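Local coordinates for protein putative hydrolase (Chloroflexus aurantiacus J-10-fl, PDB 3CMN) that is of uncertain function but is probably a hydrolase of the zincin-like metallopeptidase family, crystallised as the apoenzyme, at residues G129-G132 with Y133-Q136. Sequence-based numbering, arbitrary orientation.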
ATOM      1  N   GLY A 129      -3.844 -14.950  14.297  1.00 33.27           N
ATOM      2  CA  GLY A 129      -5.019 -15.311  13.529  1.00 30.19           C
ATOM      3  C   GLY A 129      -5.303 -14.253  12.491  1.00 29.43           C
ATOM      4  O   GLY A 129      -5.516 -14.564  11.318  1.00 28.31           O
ATOM      5  N   LEU A 130      -5.306 -12.995  12.925  1.00 28.31           N
ATOM      6  CA  LEU A 130      -5.562 -11.886  12.018  1.00 28.99           C
ATOM      7  C   LEU A 130      -4.512 -11.843  10.908  1.00 29.13           C
ATOM      8  O   LEU A 130      -4.832 -11.591   9.752  1.00 29.97           O
ATOM      9  CB  LEU A 130      -5.580 -10.557  12.779  1.00 29.00           C
ATOM     10  CG  LEU A 130      -6.760 -10.379  13.749  1.00 30.13           C
ATOM     11  CD1 LEU A 130      -6.550  -9.132  14.588  1.00 30.07           C
ATOM     12  CD2 LEU A 130      -8.064 -10.281  12.965  1.00 29.28           C
ATOM     13  N   LEU A 131      -3.263 -12.101  11.267  1.00 29.34           N
ATOM     14  CA  LEU A 131      -2.185 -12.099  10.297  1.00 30.58           C
ATOM     15  C   LEU A 131      -2.329 -13.255   9.292  1.00 30.25           C
ATOM     16  O   LEU A 131      -2.083 -13.078   8.093  1.00 30.42           O
ATOM     17  CB  LEU A 131      -0.846 -12.186  11.025  1.00 30.72           C
ATOM     18  CG  LEU A 131       0.411 -12.212  10.159  1.00 30.45           C
ATOM     19  CD1 LEU A 131       0.529 -10.912   9.342  1.00 29.10           C
ATOM     20  CD2 LEU A 131       1.615 -12.397  11.065  1.00 30.92           C
ATOM     21  N   GLY A 132      -2.725 -14.430   9.780  1.00 28.89           N
ATOM     22  CA  GLY A 132      -2.909 -15.571   8.900  1.00 26.27           C
ATOM     23  C   GLY A 132      -4.032 -15.256   7.932  1.00 28.80           C
ATOM     24  O   GLY A 132      -4.023 -15.673   6.768  1.00 28.21           O
ATOM     25  N   TYR A 133      -5.008 -14.500   8.418  1.00 27.67           N
ATOM     26  CA  TYR A 133      -6.121 -14.109   7.584  1.00 29.24           C
ATOM     27  C   TYR A 133      -5.621 -13.167   6.491  1.00 28.72           C
ATOM     28  O   TYR A 133      -6.006 -13.292   5.331  1.00 28.02           O
ATOM     29  CB  TYR A 133      -7.186 -13.403   8.417  1.00 31.88           C
ATOM     30  CG  TYR A 133      -8.347 -12.949   7.582  1.00 32.25           C
ATOM     31  CD1 TYR A 133      -9.260 -13.869   7.068  1.00 34.45           C
ATOM     32  CD2 TYR A 133      -8.502 -11.606   7.249  1.00 32.61           C
ATOM     33  CE1 TYR A 133     -10.298 -13.462   6.237  1.00 34.67           C
ATOM     34  CE2 TYR A 133      -9.531 -11.187   6.419  1.00 33.79           C
ATOM     35  CZ  TYR A 133     -10.427 -12.120   5.913  1.00 36.31           C
ATOM     36  OH  TYR A 133     -11.444 -11.723   5.070  1.00 38.96           O
ATOM     37  N   LEU A 134      -4.774 -12.212   6.874  1.00 27.90           N
ATOM     38  CA  LEU A 134      -4.205 -11.259   5.928  1.00 27.10           C
ATOM     39  C   LEU A 134      -3.426 -11.999   4.846  1.00 27.51           C
ATOM     40  O   LEU A 134      -3.470 -11.617   3.684  1.00 25.89           O
ATOM     41  CB  LEU A 134      -3.282 -10.273   6.652  1.00 26.60           C
ATOM     42  CG  LEU A 134      -3.967  -9.169   7.466  1.00 27.89           C
ATOM     43  CD1 LEU A 134      -2.911  -8.361   8.200  1.00 27.23           C
ATOM     44  CD2 LEU A 134      -4.811  -8.261   6.548  1.00 27.82           C
ATOM     45  N   ALA A 135      -2.744 -13.076   5.237  1.00 27.27           N
ATOM     46  CA  ALA A 135      -1.955 -13.875   4.303  1.00 27.81           C
ATOM     47  C   ALA A 135      -2.747 -14.479   3.132  1.00 29.10           C
ATOM     48  O   ALA A 135      -2.174 -14.784   2.083  1.00 30.63           O
ATOM     49  CB  ALA A 135      -1.208 -14.979   5.050  1.00 25.69           C
ATOM     50  N   GLN A 136      -4.052 -14.652   3.290  1.00 28.30           N
ATOM     51  CA  GLN A 136      -4.838 -15.212   2.197  1.00 30.08           C
ATOM     52  C   GLN A 136      -5.542 -14.153   1.385  1.00 30.88           C
ATOM     53  O   GLN A 136      -6.341 -14.455   0.504  1.00 30.68           O
ATOM     54  CB  GLN A 136      -5.873 -16.207   2.709  1.00 31.06           C
ATOM     55  CG  GLN A 136      -6.300 -16.039   4.126  1.00 32.53           C
ATOM     56  CD  GLN A 136      -7.382 -17.026   4.499  1.00 37.27           C
ATOM     57  OE1 GLN A 136      -8.522 -16.918   4.036  1.00 39.94           O
ATOM     58  NE2 GLN A 136      -7.033 -18.007   5.330  1.00 38.54           N
TER
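Tyr133 carries the aromatic ring here, and what it meets across the turn is backbone: Leu130 O lies oblique to the ring, while Tyr133 CB sits 3.3 Å from that same oxygen. With CG anti to the backbone N (chi1 179°), the ring leads away from the preceding turn; the Tyr133 side chain touches Leu300 of helix 283-307, and its OH is hydrogen-bonded to Arg137. The Gln136 amide comes no nearer to the turn than 4.1 Å, from NE2 to Gly132 O; its CG is closer to that oxygen, at 3.5 Å, the chain beyond it runs extended, and NE2 makes a weak hydrogen bond to Leu30 O. Residues 129-135 belong to one continuous alpha-helical run of helix 120-135, whose apolar side chains meet helices 20-31, 79-92 and 283-307 in a mainly helical fold, described as novel. Successive i to i+4 bonds hold it: Tyr133 N to Gly129 O, Leu134 N to Leu130 O, and Ala135 N to Leu131 O, each 2.9 Å. After these comes an i to i+3 bond, Gln136 N to Tyr133 O, 3.1 Å. Leu134 has CG anti to its carbonyl carbon (chi1 -76°), which brings CG to 3.4 Å from Leu130 O, and the side chain touches Leu300 and Met303. Its CD1 reaches Leu131 CD1 at 4.4 Å, a loose apolar touch. Leu131 itself is buried against Trp82, Leu83 and Ala27, and Ala135 lies against Trp82 and Ser31, its CB 3.4 Å from Gly132 O.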